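Ribose-phosphate pyrophosphokinase (PDB 4TWB) catalyses the transfer of the pyrophosphoryl group of ATP to the 1-hydroxyl of ribose 5-phosphate, giving the central metabolite PRPP. Local coordinates at residues A[143-148]-A[173-178]; A[162-167]-A[212-217]; A[240-245]-A[263-268]. All coordinates share one frame; numbering follows the deposited sequence.

All three contacts lie in the phosphoribosyltransferase domain. Residues 143-148, at the start of helix 145-155, open contact 1; before it closes at 173-178 on helix 169-178, the chain passes through strand 159-163, whose end opens contact 2. Contact 2 closes after 44 intervening residues on strand 211-216, so contacts 1 and 2 cross along the chain. Contact 3 follows in series, pairing strands 239-244 and 262-268 over a gap of only 17 residues. Contacts 2 and 3 belong to one parallel sheet, where Ile-214 and Thr-241 meet on neighbouring strands. From contact 1, Ile-175 packs on Ile-215 of that sheet, and Ile-148 on Ile-245, where the chain turns a corner.

Contact 1: residues A[143-148]-A[173-178]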
loop_
_atom_site.group_PDB
_atom_site.type_symbol
_atom_site.label_atom_id
_atom_site.label_comp_id
_atom_site.label_asym_id
_atom_site.label_seq_id
_atom_site.Cartn_x
_atom_site.Cartn_y
_atom_site.Cartn_z
ATOM N N HIS A 143 2.880 -20.848 16.253
ATOM C CA HIS A 143 1.652 -20.888 17.049
ATOM C C HIS A 143 2.008 -20.612 18.496
ATOM O O HIS A 143 2.535 -21.477 19.177
ATOM C CB HIS A 143 0.993 -22.261 16.937
ATOM C CG HIS A 143 0.700 -22.686 15.528
ATOM N ND1 HIS A 143 -0.372 -22.203 14.810
ATOM C CD2 HIS A 143 1.328 -23.565 14.714
ATOM C CE1 HIS A 143 -0.390 -22.756 13.612
ATOM N NE2 HIS A 143 0.629 -23.593 13.529
ATOM N N PRO A 144 1.721 -19.402 18.980
ATOM C CA PRO A 144 2.174 -19.034 20.328
ATOM C C PRO A 144 1.262 -19.602 21.428
ATOM O O PRO A 144 0.946 -18.900 22.393
ATOM C CB PRO A 144 2.057 -17.504 20.318
ATOM C CG PRO A 144 1.106 -17.179 19.180
ATOM C CD PRO A 144 0.750 -18.432 18.449
ATOM N N TYR A 145 0.838 -20.852 21.273
ATOM C CA TYR A 145 -0.141 -21.441 22.181
ATOM C C TYR A 145 0.338 -21.529 23.625
ATOM O O TYR A 145 -0.408 -21.187 24.533
ATOM C CB TYR A 145 -0.642 -22.789 21.660
ATOM C CG TYR A 145 -1.302 -22.695 20.290
ATOM C CD1 TYR A 145 -1.762 -21.479 19.800
ATOM C CD2 TYR A 145 -1.479 -23.822 19.500
ATOM C CE1 TYR A 145 -2.367 -21.383 18.561
ATOM C CE2 TYR A 145 -2.084 -23.734 18.249
ATOM C CZ TYR A 145 -2.529 -22.512 17.792
ATOM O OH TYR A 145 -3.132 -22.419 16.559
ATOM N N HIS A 146 1.579 -21.944 23.839
ATOM C CA HIS A 146 2.088 -22.047 25.207
ATOM C C HIS A 146 2.053 -20.714 25.941
ATOM O O HIS A 146 1.748 -20.671 27.136
ATOM C CB HIS A 146 3.490 -22.669 25.271
ATOM C CG HIS A 146 4.172 -22.500 26.598
ATOM N ND1 HIS A 146 4.100 -23.443 27.605
ATOM C CD2 HIS A 146 4.943 -21.496 27.082
ATOM C CE1 HIS A 146 4.795 -23.027 28.648
ATOM N NE2 HIS A 146 5.321 -21.850 28.355
ATOM N N GLN A 147 2.339 -19.620 25.246
ATOM C CA GLN A 147 2.363 -18.336 25.940
ATOM C C GLN A 147 0.956 -17.871 26.311
ATOM O O GLN A 147 0.757 -17.208 27.326
ATOM C CB GLN A 147 3.055 -17.274 25.107
ATOM C CG GLN A 147 4.506 -17.530 24.844
ATOM C CD GLN A 147 5.208 -16.284 24.353
ATOM O OE1 GLN A 147 5.650 -16.216 23.210
ATOM N NE2 GLN A 147 5.292 -15.278 25.214
ATOM N N ILE A 148 -0.017 -18.216 25.480
ATOM C CA ILE A 148 -1.402 -17.915 25.778
ATOM C C ILE A 148 -1.908 -18.784 26.920
ATOM O O ILE A 148 -2.580 -18.306 27.822
ATOM C CB ILE A 148 -2.275 -18.106 24.533
ATOM C CG1 ILE A 148 -1.953 -17.015 23.511
ATOM C CG2 ILE A 148 -3.752 -18.058 24.895
ATOM C CD1 ILE A 148 -2.572 -17.261 22.172
ATOM N N ARG A 173 -8.347 -26.537 21.657
ATOM C CA ARG A 173 -7.916 -27.813 22.194
ATOM C C ARG A 173 -6.444 -27.792 22.581
ATOM O O ARG A 173 -6.097 -28.127 23.699
ATOM C CB ARG A 173 -8.206 -28.949 21.210
ATOM C CG ARG A 173 -7.785 -30.331 21.703
ATOM C CD ARG A 173 -8.484 -31.452 20.939
ATOM N NE ARG A 173 -8.635 -31.151 19.520
ATOM C CZ ARG A 173 -7.616 -31.039 18.669
ATOM N NH1 ARG A 173 -6.368 -31.197 19.100
ATOM N NH2 ARG A 173 -7.841 -30.757 17.388
ATOM N N LYS A 174 -5.570 -27.385 21.668
ATOM C CA LYS A 174 -4.139 -27.365 21.976
ATOM C C LYS A 174 -3.796 -26.444 23.156
ATOM O O LYS A 174 -2.843 -26.688 23.889
ATOM C CB LYS A 174 -3.307 -27.009 20.740
ATOM C CG LYS A 174 -3.357 -28.037 19.605
ATOM C CD LYS A 174 -2.407 -27.657 18.473
ATOM C CE LYS A 174 -2.586 -28.529 17.241
ATOM N NZ LYS A 174 -3.902 -28.300 16.582
ATOM N N ILE A 175 -4.572 -25.382 23.340
ATOM C CA ILE A 175 -4.320 -24.450 24.433
ATOM C C ILE A 175 -4.874 -25.027 25.728
ATOM O O ILE A 175 -4.199 -25.025 26.752
ATOM C CB ILE A 175 -4.926 -23.048 24.156
ATOM C CG1 ILE A 175 -4.066 -22.271 23.159
ATOM C CG2 ILE A 175 -5.040 -22.239 25.427
ATOM C CD1 ILE A 175 -4.700 -20.980 22.657
ATOM N N ALA A 176 -6.099 -25.539 25.674
ATOM C CA ALA A 176 -6.741 -26.134 26.849
ATOM C C ALA A 176 -6.021 -27.380 27.339
ATOM O O ALA A 176 -5.890 -27.574 28.534
ATOM C CB ALA A 176 -8.211 -26.445 26.570
ATOM N N GLU A 177 -5.557 -28.227 26.425
ATOM C CA GLU A 177 -4.906 -29.474 26.831
ATOM C C GLU A 177 -3.611 -29.210 27.580
ATOM O O GLU A 177 -3.251 -29.947 28.485
ATOM C CB GLU A 177 -4.684 -30.423 25.644
ATOM C CG GLU A 177 -5.974 -31.083 25.173
ATOM C CD GLU A 177 -5.758 -32.127 24.100
ATOM O OE1 GLU A 177 -4.744 -32.043 23.367
ATOM O OE2 GLU A 177 -6.615 -33.033 23.988
ATOM N N GLU A 178 -2.920 -28.137 27.226
ATOM C CA GLU A 178 -1.655 -27.824 27.878
ATOM C C GLU A 178 -1.856 -27.308 29.300
ATOM O O GLU A 178 -0.941 -27.298 30.130
ATOM C CB GLU A 178 -0.864 -26.808 27.060
ATOM C CG GLU A 178 0.380 -26.326 27.771
ATOM C CD GLU A 178 1.378 -25.672 26.851
ATOM O OE1 GLU A 178 1.009 -25.334 25.695
ATOM O OE2 GLU A 178 2.532 -25.502 27.303
#
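Tyr-145 leans across from the start of its helix onto Ile-175 and Lys-174. Its CG lies anti to the carbonyl carbon (chi1 -59°), which turns the ring toward residues 173-178; there CB lies 3.8 Å from Ile-175 CG1, and the two side chains cross at about a right angle. Ring atoms CD2 and CE2 cross the methylenes of Lys-174 at a slant, CD2 3.9 Å from Lys-174 CB and CE2 a similar distance from CD. A long, flexible lysine suits this margin: its aliphatic part lies against the ring, the chain bends at its last torsion, and NZ makes a weak, long ion pair with Asp-170. His-143, in the same segment, places CB over the centre of one ring face. Deeper in, Ile-148 CG2 meets Ile-175 CD1 at 3.8 Å; such branched, apolar side chains fit where helices 145-155 and 169-178 come down on the parallel sheet of the phosphoribosyltransferase fold, and Ile-175 also touches Ile-161 of strand 159-163. An alanine in place of Tyr-145 would keep the CB contact with Ile-175 but would probably open a gap beside Ile-175 CD1 and the Lys-174 methylenes, and leave Glu-125 without the weak hydrogen bond from the phenol. Toward solvent, Glu-178 is extended, with CG anti to the backbone N (chi1 173°), and its carboxylate reaches His-146: ND1 donates to OE2 over 2.6 Å in a nearly straight bond (167°). The acceptor lies close to the imidazole plane but is approached from above the carboxylate plane, and the negative charge would probably favour a protonated imidazole.

Contact 2: residues A[162-167]-A[212-217]; sequences LAPDRG and VVIIDD
Leu-162 and Ile-214 face each other in a parallel bridge, and the backbone of Leu-162 grips the neighbouring strand at both ends. Its N donates to Val-213 O over 2.9 Å, while its O receives Ile-215 N at 3.1 Å and also a CA-H...O contact from Ile-214 CA. Beside this ladder Leu-162 CB rests 3.7 Å from Val-212 CG1, a branch standing anti to its own backbone N (chi1 176°). The next N-H in the register would belong to residue 164, but Pro-164 has none; its CD instead lies 3.3 Å from Ile-215 O, and the pairing stops. The proline ring packs through CG on Ile-214 CG2, so the residue that ends the strand still shares in the apolar core.

Around this first shell, helix 223-233 covers Pro-164 and Ile-214 with Ile-225, while Ile-215 meets Arg-171 and Ile-175 of helix 169-178. Toward the carboxyl ends of the strands, Asp-165 OD2 and Asp-216 OD1 are 4.6 Å apart. The backbone N of Asp-217 holds Asp-216 OD2 at 3.0 Å, and Asp-217 in turn binds His-127 through OD2. Asp-165 and His-127 are predicted magnesium ligands, and Asp-216 probably contacts ribose 5-phosphate. The hydrophobic residues 212-215, the acidic pair Asp-216 and Asp-217 and the ribose 5-phosphate loop 220-224 that follows form the PRPP-binding motif of type I phosphoribosyltransferases; Asp-165 joins it from the loop after the neighbouring strand.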
loop_
_atom_site.group_PDB
_atom_site.type_symbol
_atom_site.label_atom_id
_atom_site.label_comp_id
_atom_site.label_asym_id
_atom_site.label_seq_id
_atom_site.Cartn_x
_atom_site.Cartn_y
_atom_site.Cartn_z
ATOM N N LEU A 162 -13.443 -21.929 25.199
ATOM C CA LEU A 162 -14.526 -22.008 24.224
ATOM C C LEU A 162 -14.090 -21.450 22.881
ATOM O O LEU A 162 -13.639 -20.308 22.795
ATOM C CB LEU A 162 -15.729 -21.207 24.720
ATOM C CG LEU A 162 -17.143 -21.638 24.333
ATOM C CD1 LEU A 162 -17.990 -20.398 24.169
ATOM C CD2 LEU A 162 -17.143 -22.452 23.066
ATOM N N ALA A 163 -14.233 -22.259 21.833
ATOM C CA ALA A 163 -13.922 -21.849 20.461
ATOM C C ALA A 163 -15.203 -21.452 19.721
ATOM O O ALA A 163 -16.153 -22.220 19.689
ATOM C CB ALA A 163 -13.221 -22.976 19.732
ATOM N N PRO A 164 -15.228 -20.249 19.125
ATOM C CA PRO A 164 -16.433 -19.665 18.527
ATOM C C PRO A 164 -17.003 -20.462 17.360
ATOM O O PRO A 164 -18.199 -20.351 17.088
ATOM C CB PRO A 164 -15.959 -18.293 18.049
ATOM C CG PRO A 164 -14.771 -17.999 18.875
ATOM C CD PRO A 164 -14.096 -19.316 19.083
ATOM N N ASP A 165 -16.169 -21.243 16.685
ATOM C CA ASP A 165 -16.621 -22.083 15.572
ATOM C C ASP A 165 -15.711 -23.295 15.448
ATOM O O ASP A 165 -14.723 -23.394 16.167
ATOM C CB ASP A 165 -16.684 -21.296 14.241
ATOM C CG ASP A 165 -15.455 -20.414 13.996
ATOM O OD1 ASP A 165 -14.327 -20.951 13.929
ATOM O OD2 ASP A 165 -15.627 -19.180 13.845
ATOM N N ARG A 166 -16.031 -24.224 14.555
ATOM C CA ARG A 166 -15.162 -25.388 14.400
ATOM C C ARG A 166 -13.769 -24.996 13.892
ATOM O O ARG A 166 -12.795 -25.717 14.095
ATOM C CB ARG A 166 -15.793 -26.453 13.500
ATOM C CG ARG A 166 -15.019 -27.763 13.518
ATOM C CD ARG A 166 -15.857 -28.958 13.089
ATOM N NE ARG A 166 -15.169 -30.222 13.361
ATOM C CZ ARG A 166 -15.450 -31.029 14.383
ATOM N NH1 ARG A 166 -16.418 -30.719 15.237
ATOM N NH2 ARG A 166 -14.766 -32.152 14.549
ATOM N N GLY A 167 -13.677 -23.840 13.242
ATOM C CA GLY A 167 -12.389 -23.333 12.809
ATOM C C GLY A 167 -11.426 -23.192 13.976
ATOM O O GLY A 167 -10.270 -23.613 13.898
ATOM N N VAL A 212 -15.223 -18.682 31.500
ATOM C CA VAL A 212 -14.983 -18.991 30.096
ATOM C C VAL A 212 -13.984 -18.059 29.411
ATOM O O VAL A 212 -13.943 -16.856 29.679
ATOM C CB VAL A 212 -16.287 -18.994 29.307
ATOM C CG1 VAL A 212 -16.014 -19.225 27.829
ATOM C CG2 VAL A 212 -17.221 -20.055 29.864
ATOM N N VAL A 213 -13.164 -18.633 28.540
ATOM C CA VAL A 213 -12.239 -17.868 27.715
ATOM C C VAL A 213 -12.491 -18.220 26.261
ATOM O O VAL A 213 -12.300 -19.363 25.847
ATOM C CB VAL A 213 -10.780 -18.200 28.029
ATOM C CG1 VAL A 213 -9.850 -17.320 27.222
ATOM C CG2 VAL A 213 -10.518 -18.030 29.500
ATOM N N ILE A 214 -12.942 -17.242 25.487
ATOM C CA ILE A 214 -13.205 -17.458 24.068
ATOM C C ILE A 214 -11.998 -17.075 23.216
ATOM O O ILE A 214 -11.585 -15.912 23.195
ATOM C CB ILE A 214 -14.425 -16.669 23.594
ATOM C CG1 ILE A 214 -15.572 -16.840 24.583
ATOM C CG2 ILE A 214 -14.841 -17.139 22.215
ATOM C CD1 ILE A 214 -16.867 -16.218 24.141
ATOM N N ILE A 215 -11.450 -18.064 22.512
ATOM C CA ILE A 215 -10.207 -17.897 21.765
ATOM C C ILE A 215 -10.385 -17.996 20.243
ATOM O O ILE A 215 -10.928 -18.975 19.729
ATOM C CB ILE A 215 -9.155 -18.932 22.207
ATOM C CG1 ILE A 215 -8.944 -18.860 23.713
ATOM C CG2 ILE A 215 -7.838 -18.698 21.498
ATOM C CD1 ILE A 215 -7.902 -19.835 24.220
ATOM N N ASP A 216 -9.913 -16.979 19.529
ATOM C CA ASP A 216 -9.928 -16.985 18.064
ATOM C C ASP A 216 -8.587 -16.470 17.550
ATOM O O ASP A 216 -7.802 -15.891 18.310
ATOM C CB ASP A 216 -11.081 -16.126 17.518
ATOM C CG ASP A 216 -11.696 -16.699 16.246
ATOM O OD1 ASP A 216 -12.750 -16.189 15.804
ATOM O OD2 ASP A 216 -11.126 -17.660 15.683
ATOM N N ASP A 217 -8.317 -16.685 16.266
ATOM C CA ASP A 217 -7.076 -16.186 15.685
ATOM C C ASP A 217 -7.109 -14.666 15.573
ATOM O O ASP A 217 -6.159 -13.986 15.955
ATOM C CB ASP A 217 -6.764 -16.846 14.335
ATOM C CG ASP A 217 -7.740 -16.453 13.235
ATOM O OD1 ASP A 217 -8.956 -16.365 13.532
ATOM O OD2 ASP A 217 -7.282 -16.252 12.074
#

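Contact 3: residues A[240-245]-A[263-268]; sequences VTAAAI and KTLIGT
Backbone hydrogen bonds between Val-240 to Ala-244 and Lys-263 to Ile-266 form the ladder of a parallel pair. Lys-263 N reaches Val-240 O, Ala-242 N reaches Thr-264 O in an almost straight bond (175°), Ile-266 N reaches Ala-242 O at 2.8 Å, and Ala-244 N reaches Ile-266 O at 2.9 Å. CA-H...O contacts accompany and extend the ladder, the last from Gly-267 CA to Ala-244 O at 3.2 Å.

The strand axes diverge by only 12°. Helix 253-259 lies between the two strands in the chain, making a beta-alpha-beta crossover within the parallel sheet of the phosphoribosyltransferase fold; strands 211-216 and 279-281 flank the pair.

Apolar packing fills both faces. Ala-242 CB meets Leu-265 CD2 at 3.6 Å on the face covered by Ile-225 of helix 223-233, where a small residue suits close helix packing. On the other face Ala-243 CB touches Ile-266 CB at 3.7 Å, and Thr-241 lies alongside Thr-264, its methyl CG2 turned to Thr-264 CB.

A side-chain hydrogen bond takes over at the end. Thr-268 has OG1 between its backbone N and carbonyl carbon (chi1 88°), from where OG1 donates to Ile-245 O over 2.9 Å; the same carbonyl accepts Thr-268 N weakly.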
loop_
_atom_site.group_PDB
_atom_site.type_symbol
_atom_site.label_atom_id
_atom_site.label_comp_id
_atom_site.label_asym_id
_atom_site.label_seq_id
_atom_site.Cartn_x
_atom_site.Cartn_y
_atom_site.Cartn_z
ATOM N N VAL A 240 -16.824 -14.114 31.240
ATOM C CA VAL A 240 -16.311 -14.349 29.895
ATOM C C VAL A 240 -15.100 -13.471 29.602
ATOM O O VAL A 240 -15.134 -12.265 29.797
ATOM C CB VAL A 240 -17.384 -14.121 28.814
ATOM C CG1 VAL A 240 -16.776 -14.261 27.436
ATOM C CG2 VAL A 240 -18.524 -15.095 28.992
ATOM N N THR A 241 -14.017 -14.102 29.167
ATOM C CA THR A 241 -12.828 -13.393 28.731
ATOM C C THR A 241 -12.616 -13.729 27.261
ATOM O O THR A 241 -12.943 -14.827 26.819
ATOM C CB THR A 241 -11.595 -13.809 29.542
ATOM O OG1 THR A 241 -11.756 -13.405 30.903
ATOM C CG2 THR A 241 -10.354 -13.153 28.990
ATOM N N ALA A 242 -12.093 -12.777 26.496
ATOM C CA ALA A 242 -11.827 -13.011 25.083
ATOM C C ALA A 242 -10.338 -12.901 24.784
ATOM O O ALA A 242 -9.654 -12.026 25.310
ATOM C CB ALA A 242 -12.626 -12.059 24.216
ATOM N N ALA A 243 -9.843 -13.804 23.946
ATOM C CA ALA A 243 -8.431 -13.841 23.601
ATOM C C ALA A 243 -8.231 -14.119 22.116
ATOM O O ALA A 243 -8.892 -14.969 21.536
ATOM C CB ALA A 243 -7.710 -14.893 24.437
ATOM N N ALA A 244 -7.317 -13.393 21.499
ATOM C CA ALA A 244 -6.929 -13.690 20.129
ATOM C C ALA A 244 -5.457 -13.367 19.928
ATOM O O ALA A 244 -4.880 -12.557 20.657
ATOM C CB ALA A 244 -7.778 -12.904 19.163
ATOM N N ILE A 245 -4.841 -14.002 18.947
ATOM C CA ILE A 245 -3.463 -13.665 18.612
ATOM C C ILE A 245 -3.387 -12.244 17.998
ATOM O O ILE A 245 -2.599 -11.397 18.441
ATOM C CB ILE A 245 -2.829 -14.724 17.675
ATOM C CG1 ILE A 245 -2.644 -16.052 18.409
ATOM C CG2 ILE A 245 -1.498 -14.240 17.139
ATOM C CD1 ILE A 245 -3.916 -16.900 18.536
ATOM N N LYS A 263 -15.154 -9.006 30.213
ATOM C CA LYS A 263 -14.378 -8.291 31.211
ATOM C C LYS A 263 -12.982 -7.974 30.688
ATOM O O LYS A 263 -12.580 -6.813 30.613
ATOM C CB LYS A 263 -14.276 -9.135 32.493
ATOM C CG LYS A 263 -13.745 -8.372 33.702
ATOM C CD LYS A 263 -13.279 -9.309 34.816
ATOM C CE LYS A 263 -14.389 -10.250 35.265
ATOM N NZ LYS A 263 -13.960 -11.117 36.403
ATOM N N THR A 264 -12.258 -9.024 30.315
ATOM C CA THR A 264 -10.843 -8.923 30.005
ATOM C C THR A 264 -10.595 -9.216 28.535
ATOM O O THR A 264 -11.308 -10.013 27.925
ATOM C CB THR A 264 -10.029 -9.924 30.854
ATOM O OG1 THR A 264 -10.475 -9.869 32.215
ATOM C CG2 THR A 264 -8.552 -9.615 30.799
ATOM N N LEU A 265 -9.582 -8.566 27.970
ATOM C CA LEU A 265 -9.156 -8.835 26.598
ATOM C C LEU A 265 -7.694 -9.237 26.533
ATOM O O LEU A 265 -6.828 -8.511 27.022
ATOM C CB LEU A 265 -9.368 -7.621 25.710
ATOM C CG LEU A 265 -10.757 -7.490 25.111
ATOM C CD1 LEU A 265 -10.754 -6.354 24.127
ATOM C CD2 LEU A 265 -11.160 -8.783 24.430
ATOM N N ILE A 266 -7.423 -10.392 25.925
ATOM C CA ILE A 266 -6.054 -10.863 25.764
ATOM C C ILE A 266 -5.648 -10.899 24.307
ATOM O O ILE A 266 -6.315 -11.527 23.483
ATOM C CB ILE A 266 -5.863 -12.264 26.326
ATOM C CG1 ILE A 266 -6.035 -12.260 27.838
ATOM C CG2 ILE A 266 -4.487 -12.770 25.976
ATOM C CD1 ILE A 266 -6.210 -13.648 28.416
ATOM N N GLY A 267 -4.552 -10.215 23.999
ATOM C CA GLY A 267 -3.982 -10.227 22.666
ATOM C C GLY A 267 -2.467 -10.305 22.707
ATOM O O GLY A 267 -1.871 -10.514 23.768
ATOM N N THR A 268 -1.846 -10.133 21.545
ATOM C CA THR A 268 -0.394 -10.172 21.438
ATOM C C THR A 268 0.124 -8.997 20.619
ATOM O O THR A 268 -0.655 -8.253 19.998
ATOM C CB THR A 268 0.105 -11.464 20.756
ATOM O OG1 THR A 268 0.151 -11.277 19.340
ATOM C CG2 THR A 268 -0.798 -12.619 21.064
#